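Local coordinates for protein AncCDT-1 (Synthetic construct, PDB 5T0W) that binds arginine, probably as an amino acid-binding protein of a transport system, and is an ancestral precursor of cyclohexadienyl dehydratase, at residues G73-L78 / S88-T93. Numbering follows the deposited sequence.
Sequences GIIPAL and SGMTIT. With ARG (arginine), chain E.
S88 meets I74 on the helix and the flat guanidinium group of the bound arginine. S88 O lies beyond the side of that group carrying NE and NH1, about 1.0 Å out of its plane. It accepts a hydrogen bond from ARG NE at 3.1 Å and a weak one from NH1. S88 OG stands further out of the same plane, on the same side, and takes a hydrogen bond from ARG NH1 at 3.0 Å. The ligand carboxylate is also flat. T91 N lies tilted out of its plane and donates a nearly straight hydrogen bond to ARG OXT (2.8 Å, 169°). The ligand amino group donates to both G89 O and T91 OG1.

The helix packs behind this loop without a hydrogen bond between them. M90 CG is anti to the backbone N (chi1 -172°), and the extended chain carries the methyl CE to the end of I75. CE touches I75 CD1 at 3.4 Å, and the two side chains cross at about a right angle. I74 CD1 touches S88 CB at 4.1 Å. M90 also packs on F102 and A212, so apolar side chains back the loop.

R96 and D181 add hydrogen bonds to the ligand. A loop after a strand that grips the ligand's amino and carboxylate groups through backbone atoms and a threonine hydroxyl is characteristic of the amino acid site in family 3 periplasmic binding proteins.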
loop_
_atom_site.group_PDB
_atom_site.type_symbol
_atom_site.label_atom_id
_atom_site.label_comp_id
_atom_site.label_asym_id
_atom_site.label_seq_id
_atom_site.Cartn_x
_atom_site.Cartn_y
_atom_site.Cartn_z
ATOM N N GLY A 73 -12.720 -0.452 -1.298
ATOM C CA GLY A 73 -13.560 -1.407 -0.594
ATOM C C GLY A 73 -12.799 -2.567 0.032
ATOM O O GLY A 73 -13.375 -3.607 0.328
ATOM N N ILE A 74 -11.493 -2.409 0.213
ATOM C CA ILE A 74 -10.679 -3.524 0.663
ATOM C C ILE A 74 -10.973 -3.910 2.121
ATOM O O ILE A 74 -10.953 -5.089 2.454
ATOM C CB ILE A 74 -9.173 -3.287 0.454
ATOM C CG1 ILE A 74 -8.439 -4.638 0.526
ATOM C CG2 ILE A 74 -8.631 -2.329 1.482
ATOM C CD1 ILE A 74 -6.989 -4.573 0.076
ATOM N N ILE A 75 -11.233 -2.922 2.968
ATOM C CA ILE A 75 -11.609 -3.211 4.343
ATOM C C ILE A 75 -13.007 -3.838 4.451
ATOM O O ILE A 75 -13.197 -4.814 5.177
ATOM C CB ILE A 75 -11.494 -1.973 5.234
ATOM C CG1 ILE A 75 -10.018 -1.711 5.482
ATOM C CG2 ILE A 75 -12.229 -2.180 6.547
ATOM C CD1 ILE A 75 -9.732 -0.494 6.317
ATOM N N PRO A 76 -13.993 -3.289 3.737
ATOM C CA PRO A 76 -15.291 -4.002 3.732
ATOM C C PRO A 76 -15.206 -5.439 3.213
ATOM O O PRO A 76 -15.929 -6.317 3.699
ATOM C CB PRO A 76 -16.159 -3.137 2.805
ATOM C CG PRO A 76 -15.614 -1.756 2.999
ATOM C CD PRO A 76 -14.121 -1.908 3.231
ATOM N N ALA A 77 -14.368 -5.669 2.203
ATOM C CA ALA A 77 -14.209 -6.998 1.656
ATOM C C ALA A 77 -13.646 -7.930 2.727
ATOM O O ALA A 77 -14.075 -9.076 2.843
ATOM C CB ALA A 77 -13.303 -6.974 0.448
ATOM N N LEU A 78 -12.720 -7.410 3.525
ATOM C CA LEU A 78 -12.102 -8.180 4.573
ATOM C C LEU A 78 -13.124 -8.487 5.649
ATOM O O LEU A 78 -13.300 -9.650 6.025
ATOM C CB LEU A 78 -10.942 -7.409 5.203
ATOM C CG LEU A 78 -10.390 -8.023 6.487
ATOM C CD1 LEU A 78 -9.799 -9.383 6.197
ATOM C CD2 LEU A 78 -9.387 -7.102 7.139
ATOM N N SER A 88 -1.210 -5.471 1.300
ATOM C CA SER A 88 -1.439 -4.539 0.183
ATOM C C SER A 88 -0.964 -3.135 0.480
ATOM O O SER A 88 -1.626 -2.157 0.155
ATOM C CB SER A 88 -2.914 -4.525 -0.249
ATOM O OG SER A 88 -3.023 -4.144 -1.606
ATOM N N GLY A 89 0.200 -3.059 1.101
ATOM C CA GLY A 89 0.829 -1.790 1.422
ATOM C C GLY A 89 -0.003 -0.915 2.322
ATOM O O GLY A 89 -0.046 0.283 2.135
ATOM N N MET A 90 -0.693 -1.535 3.275
ATOM C CA MET A 90 -1.640 -0.821 4.084
ATOM C C MET A 90 -1.041 -0.129 5.310
ATOM O O MET A 90 -0.493 -0.748 6.200
ATOM C CB MET A 90 -2.727 -1.756 4.517
ATOM C CG MET A 90 -3.849 -1.038 5.203
ATOM S SD MET A 90 -5.288 -2.050 5.304
ATOM C CE MET A 90 -6.328 -0.974 6.262
ATOM N N THR A 91 -1.141 1.187 5.323
ATOM C CA THR A 91 -0.731 1.997 6.450
ATOM C C THR A 91 -1.662 1.740 7.648
ATOM O O THR A 91 -2.857 1.627 7.495
ATOM C CB THR A 91 -0.798 3.482 6.062
ATOM O OG1 THR A 91 0.080 3.730 4.964
ATOM C CG2 THR A 91 -0.408 4.353 7.212
ATOM N N ILE A 92 -1.065 1.638 8.844
ATOM C CA ILE A 92 -1.806 1.522 10.112
ATOM C C ILE A 92 -2.231 2.918 10.531
ATOM O O ILE A 92 -1.404 3.770 10.697
ATOM C CB ILE A 92 -0.951 0.890 11.242
ATOM C CG1 ILE A 92 -0.506 -0.529 10.829
ATOM C CG2 ILE A 92 -1.728 0.818 12.542
ATOM C CD1 ILE A 92 0.540 -1.155 11.702
ATOM N N THR A 93 -3.532 3.130 10.674
ATOM C CA THR A 93 -4.038 4.397 11.134
ATOM C C THR A 93 -5.035 4.199 12.259
ATOM O O THR A 93 -5.634 3.121 12.378
ATOM C CB THR A 93 -4.718 5.208 10.004
ATOM O OG1 THR A 93 -5.948 4.583 9.612
ATOM C CG2 THR A 93 -3.789 5.383 8.810
HETATM N N ARG E . -0.237 3.107 2.132
HETATM C CA ARG E . -1.434 3.804 1.641
HETATM C C ARG E . -2.583 3.359 2.464
HETATM O O ARG E . -3.615 4.029 2.421
HETATM C CB ARG E . -1.703 3.459 0.206
HETATM C CG ARG E . -2.053 2.008 0.046
HETATM C CD ARG E . -2.565 1.703 -1.359
HETATM N NE ARG E . -2.313 0.307 -1.679
HETATM C CZ ARG E . -2.745 -0.289 -2.778
HETATM N NH1 ARG E . -2.445 -1.573 -3.011
HETATM N NH2 ARG E . -3.467 0.399 -3.653
HETATM O OXT ARG E . -2.491 2.323 3.152
#